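Local atomic coordinates of putative fimbrial associated sortase-like protein (Corynebacterium diphtheriae, PDB entry 6BWE), a protein that probably acts as a class C sortase, a membrane-bound cysteine transpeptidase of the kind that cross-links pilin subunits into pili. Residues Q36-V41 with L113-T118; P147-I150 with E155-K158; T172-P177 with R198-A203. The protein carries 2 engineered substitutions. All coordinates share one frame; numbering follows the deposited sequence.

Contact 1. Residues Q36-V41 with L113-T118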
loop_
_atom_site.group_PDB
_atom_site.type_symbol
_atom_site.label_atom_id
_atom_site.label_comp_id
_atom_site.label_asym_id
_atom_site.label_seq_id
_atom_site.Cartn_x
_atom_site.Cartn_y
_atom_site.Cartn_z
ATOM N N GLN A 36 -14.558 0.542 -4.060
ATOM C CA GLN A 36 -13.692 0.376 -5.235
ATOM C C GLN A 36 -12.253 0.918 -4.970
ATOM O O GLN A 36 -11.238 0.242 -5.281
ATOM C CB GLN A 36 -14.300 1.077 -6.449
ATOM C CG GLN A 36 -13.402 1.012 -7.683
ATOM C CD GLN A 36 -14.009 1.579 -8.939
ATOM O OE1 GLN A 36 -14.243 0.862 -9.931
ATOM N NE2 GLN A 36 -14.222 2.863 -8.936
ATOM N N TYR A 37 -12.169 2.116 -4.391
ATOM C CA TYR A 37 -10.889 2.696 -3.992
ATOM C C TYR A 37 -10.131 1.698 -3.095
ATOM O O TYR A 37 -8.952 1.391 -3.340
ATOM C CB TYR A 37 -11.052 4.066 -3.300
ATOM C CG TYR A 37 -9.766 4.550 -2.688
ATOM C CD1 TYR A 37 -8.859 5.279 -3.413
ATOM C CD2 TYR A 37 -9.412 4.163 -1.394
ATOM C CE1 TYR A 37 -7.641 5.656 -2.875
ATOM C CE2 TYR A 37 -8.197 4.530 -0.843
ATOM C CZ TYR A 37 -7.313 5.267 -1.567
ATOM O OH TYR A 37 -6.111 5.629 -0.988
ATOM N N ASN A 38 -10.832 1.165 -2.101
ATOM C CA ASN A 38 -10.213 0.209 -1.186
ATOM C C ASN A 38 -9.591 -1.034 -1.829
ATOM O O ASN A 38 -8.596 -1.562 -1.297
ATOM C CB ASN A 38 -11.178 -0.224 -0.109
ATOM C CG ASN A 38 -11.360 0.836 0.952
ATOM O OD1 ASN A 38 -10.630 1.852 0.987
ATOM N ND2 ASN A 38 -12.357 0.630 1.820
ATOM N N THR A 39 -10.116 -1.474 -2.968
ATOM C CA THR A 39 -9.509 -2.620 -3.675
ATOM C C THR A 39 -8.097 -2.327 -4.120
ATOM O O THR A 39 -7.311 -3.264 -4.336
ATOM C CB THR A 39 -10.316 -3.086 -4.890
ATOM O OG1 THR A 39 -10.277 -2.095 -5.925
ATOM C CG2 THR A 39 -11.740 -3.438 -4.517
ATOM N N SER A 40 -7.784 -1.046 -4.287
ATOM C CA SER A 40 -6.449 -0.590 -4.720
ATOM C C SER A 40 -5.429 -0.493 -3.576
ATOM O O SER A 40 -4.245 -0.296 -3.830
ATOM C CB SER A 40 -6.572 0.792 -5.408
ATOM O OG SER A 40 -6.690 1.856 -4.449
ATOM N N VAL A 41 -5.877 -0.617 -2.326
ATOM C CA VAL A 41 -5.022 -0.523 -1.169
ATOM C C VAL A 41 -4.492 -1.920 -0.886
ATOM O O VAL A 41 -5.217 -2.800 -0.443
ATOM C CB VAL A 41 -5.790 -0.022 0.080
ATOM C CG1 VAL A 41 -4.869 -0.003 1.315
ATOM C CG2 VAL A 41 -6.355 1.375 -0.205
ATOM N N LEU A 113 -10.160 3.107 3.410
ATOM C CA LEU A 113 -11.143 4.044 3.926
ATOM C C LEU A 113 -12.177 3.309 4.785
ATOM O O LEU A 113 -12.463 2.132 4.522
ATOM C CB LEU A 113 -11.856 4.698 2.745
ATOM C CG LEU A 113 -11.043 5.627 1.858
ATOM C CD1 LEU A 113 -11.853 5.915 0.615
ATOM C CD2 LEU A 113 -10.676 6.906 2.593
ATOM N N PRO A 114 -12.740 3.983 5.821
ATOM C CA PRO A 114 -13.508 3.223 6.815
ATOM C C PRO A 114 -14.966 3.049 6.394
ATOM O O PRO A 114 -15.857 3.662 6.968
ATOM C CB PRO A 114 -13.343 4.057 8.077
ATOM C CG PRO A 114 -13.280 5.458 7.578
ATOM C CD PRO A 114 -12.379 5.310 6.351
ATOM N N VAL A 115 -15.161 2.219 5.368
ATOM C CA VAL A 115 -16.476 1.852 4.830
ATOM C C VAL A 115 -16.763 0.351 4.997
ATOM O O VAL A 115 -17.742 -0.123 4.463
ATOM C CB VAL A 115 -16.642 2.292 3.374
ATOM C CG1 VAL A 115 -16.651 3.804 3.295
ATOM C CG2 VAL A 115 -15.542 1.719 2.461
ATOM N N GLY A 116 -15.919 -0.364 5.749
ATOM C CA GLY A 116 -16.112 -1.798 6.009
ATOM C C GLY A 116 -15.715 -2.652 4.813
ATOM O O GLY A 116 -15.385 -2.124 3.730
ATOM N N GLY A 117 -15.717 -3.967 5.020
ATOM C CA GLY A 117 -15.388 -4.932 3.987
ATOM C C GLY A 117 -14.364 -5.898 4.515
ATOM O O GLY A 117 -13.414 -5.514 5.227
ATOM N N THR A 118 -14.518 -7.158 4.178
ATOM C CA THR A 118 -13.502 -8.131 4.599
ATOM C C THR A 118 -12.234 -7.832 3.829
ATOM O O THR A 118 -12.280 -7.447 2.680
ATOM C CB THR A 118 -13.981 -9.576 4.459
ATOM O OG1 THR A 118 -14.371 -9.808 3.106
ATOM C CG2 THR A 118 -15.170 -9.797 5.377
HETATM O O HOH W 1 -14.148 -1.419 1.301
#
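Asn-38, on helix 24-39, grips Leu-113 with both ends of its carboxamide, next to an inverse gamma turn centred on Pro-114 in the loop between strands 105-107 and 123-125 of the sortase domain. Asn-38 OD1 accepts from Leu-113 N at 2.8 Å, and Asn-38 ND2 donates to Leu-113 O at 3.1 Å. Asn-38 CG lies beside its backbone N, opposite the carbonyl carbon (chi1 -76°), and OD1 is turned nearly syn to CA. Leu-113 N lies 24° out of the carbonyl plane of the Asn-38 amide, and Asn-38 ND2 21° out of that of Leu-113. Leu-113 O also takes the turn bond from Val-115 N, which arrives on the same face of its plane as Asn-38 ND2. Leu-113 CD1 presses on Tyr-37 CD2 at 3.6 Å, the two side chains crossing at about a right angle. Val-115 CG2 flanks the amide, 3.4 Å from Asn-38 ND2. Farther out, Ser-40 OG sits above one face of the Tyr-37 ring, offset toward the rim, while bonded to Tyr-37 O. Tyr-64 packs on Leu-113, and Pro-60 of the second subunit on Tyr-37. A water accepts from Asn-38 ND2 and donates to Gly-116 O, each at 2.8 Å.

Contact 2. Residues P147-I150 with E155-K158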
loop_
_atom_site.group_PDB
_atom_site.type_symbol
_atom_site.label_atom_id
_atom_site.label_comp_id
_atom_site.label_asym_id
_atom_site.label_seq_id
_atom_site.Cartn_x
_atom_site.Cartn_y
_atom_site.Cartn_z
ATOM N N PRO A 147 -17.444 -1.175 22.367
ATOM C CA PRO A 147 -17.863 -0.890 21.000
ATOM C C PRO A 147 -17.312 0.433 20.443
ATOM O O PRO A 147 -17.087 1.403 21.189
ATOM C CB PRO A 147 -19.373 -0.798 21.131
ATOM C CG PRO A 147 -19.564 -0.191 22.471
ATOM C CD PRO A 147 -18.505 -0.818 23.325
ATOM N N ILE A 148 -17.116 0.439 19.138
ATOM C CA ILE A 148 -16.708 1.620 18.367
ATOM C C ILE A 148 -17.681 1.734 17.207
ATOM O O ILE A 148 -17.915 0.731 16.522
ATOM C CB ILE A 148 -15.289 1.436 17.814
ATOM C CG1 ILE A 148 -14.270 1.366 18.970
ATOM C CG2 ILE A 148 -14.922 2.543 16.837
ATOM C CD1 ILE A 148 -12.954 0.733 18.551
ATOM N N TYR A 149 -18.268 2.916 16.999
ATOM C CA TYR A 149 -19.235 3.127 15.914
ATOM C C TYR A 149 -18.682 4.125 14.893
ATOM O O TYR A 149 -18.309 5.237 15.273
ATOM C CB TYR A 149 -20.550 3.668 16.456
ATOM C CG TYR A 149 -21.175 2.774 17.518
ATOM C CD1 TYR A 149 -22.118 1.817 17.187
ATOM C CD2 TYR A 149 -20.773 2.861 18.840
ATOM C CE1 TYR A 149 -22.713 1.004 18.163
ATOM C CE2 TYR A 149 -21.334 2.048 19.820
ATOM C CZ TYR A 149 -22.297 1.118 19.482
ATOM O OH TYR A 149 -22.824 0.300 20.469
ATOM N N ILE A 150 -18.682 3.760 13.611
ATOM C CA ILE A 150 -18.230 4.656 12.567
ATOM C C ILE A 150 -19.458 5.023 11.759
ATOM O O ILE A 150 -20.175 4.141 11.304
ATOM C CB ILE A 150 -17.158 4.014 11.662
ATOM C CG1 ILE A 150 -15.874 3.834 12.472
ATOM C CG2 ILE A 150 -16.889 4.933 10.466
ATOM C CD1 ILE A 150 -14.814 3.063 11.769
ATOM N N GLU A 155 -24.484 5.790 7.044
ATOM C CA GLU A 155 -24.572 4.409 7.519
ATOM C C GLU A 155 -23.713 4.306 8.783
ATOM O O GLU A 155 -22.729 5.028 8.903
ATOM C CB GLU A 155 -24.127 3.491 6.380
ATOM C CG GLU A 155 -23.032 2.505 6.656
ATOM C CD GLU A 155 -22.573 1.824 5.387
ATOM O OE1 GLU A 155 -21.345 1.853 5.107
ATOM O OE2 GLU A 155 -23.443 1.305 4.654
ATOM N N THR A 156 -24.064 3.410 9.704
ATOM C CA THR A 156 -23.275 3.229 10.889
ATOM C C THR A 156 -22.724 1.797 10.922
ATOM O O THR A 156 -23.457 0.832 10.715
ATOM C CB THR A 156 -24.063 3.584 12.147
ATOM O OG1 THR A 156 -24.394 4.969 12.078
ATOM C CG2 THR A 156 -23.207 3.380 13.409
ATOM N N LEU A 157 -21.419 1.694 11.166
ATOM C CA LEU A 157 -20.711 0.421 11.265
ATOM C C LEU A 157 -20.270 0.246 12.715
ATOM O O LEU A 157 -19.759 1.192 13.312
ATOM C CB LEU A 157 -19.474 0.418 10.361
ATOM C CG LEU A 157 -19.563 1.014 8.957
ATOM C CD1 LEU A 157 -18.232 0.874 8.215
ATOM C CD2 LEU A 157 -20.650 0.322 8.200
ATOM N N LYS A 158 -20.418 -0.965 13.254
ATOM C CA LYS A 158 -20.068 -1.245 14.619
ATOM C C LYS A 158 -18.860 -2.171 14.632
ATOM O O LYS A 158 -18.791 -3.136 13.882
ATOM C CB LYS A 158 -21.244 -1.850 15.389
ATOM C CG LYS A 158 -20.977 -2.050 16.872
ATOM C CD LYS A 158 -22.205 -2.660 17.584
ATOM C CE LYS A 158 -21.892 -2.870 19.056
ATOM N NZ LYS A 158 -23.023 -3.496 19.814
#
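Tyr-149 and Ile-150 run antiparallel to Lys-158 and Leu-157, the axes of 147-150 and 155-158 approaching to 4.6 Å with 156° between their directions. Ile-150 and Leu-157 form the hydrogen-bonded pair: Ile-150 N donates to Leu-157 O at 2.8 Å, and Leu-157 N returns a bond to Ile-150 O at 2.7 Å, both nearly straight. Tyr-149 and Lys-158 form the adjoining non-hydrogen-bonded pair, where Tyr-149 CA lies 3.3 Å from Leu-157 O in a CA-H...O contact.

On the face carrying that second pair, the two long side chains lie side by side and point the same way. With CG anti to the backbone N (chi1 -175°) and every later torsion extended, Lys-158 follows the CD1-CE1 side of the tyrosine obliquely, its CG 3.7 Å from Tyr-149 CE1. Farther along, Lys-158 CE passes 3.6 Å from Tyr-149 OH and 3.9 Å from Pro-147 CB. The polar ends converge on Asp-212: Lys-158 NZ forms a salt bridge with its OD1, to which Tyr-149 OH is also hydrogen-bonded. The two polar ends share this one oxygen, and the lysine charge probably offsets that of the carboxylate. Thr-156 CG2 comes to the edge of the tyrosine ring, near its plane, and also touches Tyr-149 CB.

On the reverse face, Ile-150 and Leu-157 are buried, their CB atoms 4.5 Å apart. Ile-150 packs on Ala-79 and Ile-184, and Ile-148 on Ile-81, Ile-184 and Leu-186, so this face turns into the apolar interior formed with strands 77-83 and 183-187. Tyr-149 pairs through its backbone with Ser-82 of strand 77-83, and Lys-158 with Val-206. The two segments thus make a beta hairpin whose outer neighbours are strands 77-83 and 198-206, as expected where the eight-stranded sortase barrel closes on itself.

Contact 3. Residues T172-P177 with R198-A203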
loop_
_atom_site.group_PDB
_atom_site.type_symbol
_atom_site.label_atom_id
_atom_site.label_comp_id
_atom_site.label_asym_id
_atom_site.label_seq_id
_atom_site.Cartn_x
_atom_site.Cartn_y
_atom_site.Cartn_z
ATOM N N THR A 172 5.081 -1.588 13.131
ATOM C CA THR A 172 3.759 -1.410 12.485
ATOM C C THR A 172 3.056 -2.701 12.020
ATOM O O THR A 172 1.957 -2.616 11.448
ATOM C CB THR A 172 3.878 -0.469 11.243
ATOM O OG1 THR A 172 4.971 -0.916 10.414
ATOM C CG2 THR A 172 4.091 1.005 11.683
ATOM N N LYS A 173 3.664 -3.867 12.261
ATOM C CA LYS A 173 3.110 -5.161 11.853
ATOM C C LYS A 173 1.625 -5.352 12.181
ATOM O O LYS A 173 0.923 -5.978 11.424
ATOM C CB LYS A 173 3.795 -6.340 12.591
ATOM C CG LYS A 173 5.295 -6.538 12.429
ATOM C CD LYS A 173 5.757 -7.700 13.313
ATOM C CE LYS A 173 5.942 -7.305 14.784
ATOM N NZ LYS A 173 7.347 -6.879 15.088
ATOM N N LEU A 174 1.183 -4.884 13.348
ATOM C CA LEU A 174 -0.213 -5.070 13.782
ATOM C C LEU A 174 -1.271 -4.344 12.923
ATOM O O LEU A 174 -2.483 -4.596 13.089
ATOM C CB LEU A 174 -0.368 -4.660 15.227
ATOM C CG LEU A 174 0.388 -5.591 16.199
ATOM C CD1 LEU A 174 0.576 -4.857 17.506
ATOM C CD2 LEU A 174 -0.379 -6.882 16.415
ATOM N N LEU A 175 -0.815 -3.472 12.031
ATOM C CA LEU A 175 -1.695 -2.718 11.123
ATOM C C LEU A 175 -1.989 -3.455 9.832
ATOM O O LEU A 175 -2.720 -2.946 8.977
ATOM C CB LEU A 175 -1.067 -1.361 10.789
ATOM C CG LEU A 175 -0.700 -0.472 11.976
ATOM C CD1 LEU A 175 -0.169 0.852 11.452
ATOM C CD2 LEU A 175 -1.884 -0.253 12.884
ATOM N N ALA A 176 -1.430 -4.653 9.668
ATOM C CA ALA A 176 -1.632 -5.389 8.440
ATOM C C ALA A 176 -3.120 -5.763 8.230
ATOM O O ALA A 176 -3.834 -6.107 9.200
ATOM C CB ALA A 176 -0.767 -6.641 8.458
ATOM N N PRO A 177 -3.602 -5.689 6.972
ATOM C CA PRO A 177 -4.911 -6.232 6.660
ATOM C C PRO A 177 -4.863 -7.776 6.719
ATOM O O PRO A 177 -3.784 -8.396 6.605
ATOM C CB PRO A 177 -5.159 -5.736 5.236
ATOM C CG PRO A 177 -3.813 -5.644 4.646
ATOM C CD PRO A 177 -2.892 -5.245 5.752
ATOM N N ARG A 198 3.522 4.095 20.474
ATOM C CA ARG A 198 2.167 4.170 19.948
ATOM C C ARG A 198 1.275 3.182 20.667
ATOM O O ARG A 198 1.668 2.034 20.909
ATOM C CB ARG A 198 2.132 3.887 18.435
ATOM C CG ARG A 198 2.890 4.899 17.599
ATOM C CD ARG A 198 2.239 6.277 17.668
ATOM N NE ARG A 198 2.989 7.287 16.928
ATOM C CZ ARG A 198 3.933 8.092 17.430
ATOM N NH1 ARG A 198 4.313 8.047 18.716
ATOM N NH2 ARG A 198 4.525 8.961 16.622
ATOM N N LEU A 199 0.082 3.647 21.025
ATOM C CA LEU A 199 -1.011 2.792 21.467
ATOM C C LEU A 199 -1.880 2.426 20.266
ATOM O O LEU A 199 -2.330 3.338 19.545
ATOM C CB LEU A 199 -1.822 3.491 22.539
ATOM C CG LEU A 199 -3.117 2.802 22.968
ATOM C CD1 LEU A 199 -2.817 1.495 23.693
ATOM C CD2 LEU A 199 -3.934 3.752 23.826
ATOM N N LEU A 200 -2.093 1.118 20.053
ATOM C CA LEU A 200 -2.882 0.578 18.936
ATOM C C LEU A 200 -4.029 -0.196 19.544
ATOM O O LEU A 200 -3.806 -1.176 20.292
ATOM C CB LEU A 200 -2.071 -0.377 18.030
ATOM C CG LEU A 200 -1.162 0.198 16.933
ATOM C CD1 LEU A 200 -0.190 1.224 17.473
ATOM C CD2 LEU A 200 -0.397 -0.909 16.220
ATOM N N VAL A 201 -5.251 0.224 19.199
ATOM C CA VAL A 201 -6.450 -0.387 19.690
ATOM C C VAL A 201 -7.142 -0.960 18.450
ATOM O O VAL A 201 -7.592 -0.189 17.581
ATOM C CB VAL A 201 -7.370 0.626 20.406
ATOM C CG1 VAL A 201 -8.732 0.001 20.734
ATOM C CG2 VAL A 201 -6.759 1.093 21.711
ATOM N N ARG A 202 -7.178 -2.287 18.358
ATOM C CA ARG A 202 -7.713 -2.981 17.206
ATOM C C ARG A 202 -9.110 -3.502 17.510
ATOM O O ARG A 202 -9.399 -3.962 18.653
ATOM C CB ARG A 202 -6.786 -4.141 16.826
ATOM C CG ARG A 202 -7.046 -4.724 15.446
ATOM C CD ARG A 202 -6.152 -5.913 15.123
ATOM N NE ARG A 202 -6.547 -7.077 15.948
ATOM C CZ ARG A 202 -5.776 -8.125 16.230
ATOM N NH1 ARG A 202 -4.539 -8.239 15.749
ATOM N NH2 ARG A 202 -6.260 -9.089 17.017
ATOM N N ALA A 203 -9.962 -3.479 16.501
ATOM C CA ALA A 203 -11.347 -3.905 16.648
ATOM C C ALA A 203 -11.843 -4.581 15.394
ATOM O O ALA A 203 -11.315 -4.287 14.317
ATOM C CB ALA A 203 -12.206 -2.698 16.980
HETATM O O HOH W 2 -3.386 -7.113 13.479
#
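Leu-200 lays its CD2 methyl against two consecutive leucines of a 3-10 segment, meeting Leu-175 CD2 at 3.7 Å and Leu-174 CB at 3.9 Å. This turn, residues 173-175, belongs to the connection from strand 155-167 to strand 183-187. It is held by backbone bonds from Leu-175 N to Thr-172 O and from Ala-176 N to Lys-173 O.

The two leucines reach Leu-200 by different routes. Leu-174 points its CB at the strand and touches through that atom. The CB of Leu-175 leaves in the other direction, but with CG beside the backbone N (chi1 -55°) and CD1 carrying on the extended line (chi2 -177°), the other branch, CD2, turns back to the strand and crosses the Leu-200 side chain at about a right angle. Leu-175 also packs on Thr-185 and Ile-187 of strand 183-187, while Leu-200 touches Val-167 and Leu-174 touches Asn-165, both of strand 155-167. The turn therefore lies over strand 198-206 and reaches the strand on either side of it.

Two residues along the strand, on the same face, Arg-202 borders the leucine cluster. The approach is loose: Arg-202 CD stays 4.4 Å from Leu-174 O, and Arg-202 NH1 is as far from Leu-174 CD2, which sits oblique to the guanidinium. A water makes the polar link, donating to Leu-174 O at 2.7 Å and accepting from Arg-202 NH1 at 2.8 Å. A direct ionic partner of the arginine is Asp-162 on the neighbouring strand, which forms a salt bridge with Arg-202 NE and would help fix the guanidinium. The chemistry divides along the strand: apolar contacts hold the turn at Leu-200, whereas at Arg-202 the turn is reached through a solvent molecule, and the arginine's charge is met in part within the sheet.

In the fold
All three contacts gather round the barrel of the sortase domain, which this chain carries as part of a longer, membrane-associated protein; their centres are 16 to 18 Å apart. Contact 1 joins helix 24-39, the first of this chain, to a barrel loop that rests on contact 2: Leu-157 CD1 lies 3.6 Å from Val-115 C. Contacts 2 and 3 share the sheet through neighbouring strands 155-167 and 198-206, meeting where Ile-148 CD1 packs on Ala-203 CB at 3.8 Å. Contacts 1 and 3 do not touch, their nearest atoms being about 6 Å apart. None includes the predicted catalytic residues His-127 and Cys-189, the latter found as S-hydroxycysteine, although Cys-189 follows strand 183-187 between the segments of contact 3.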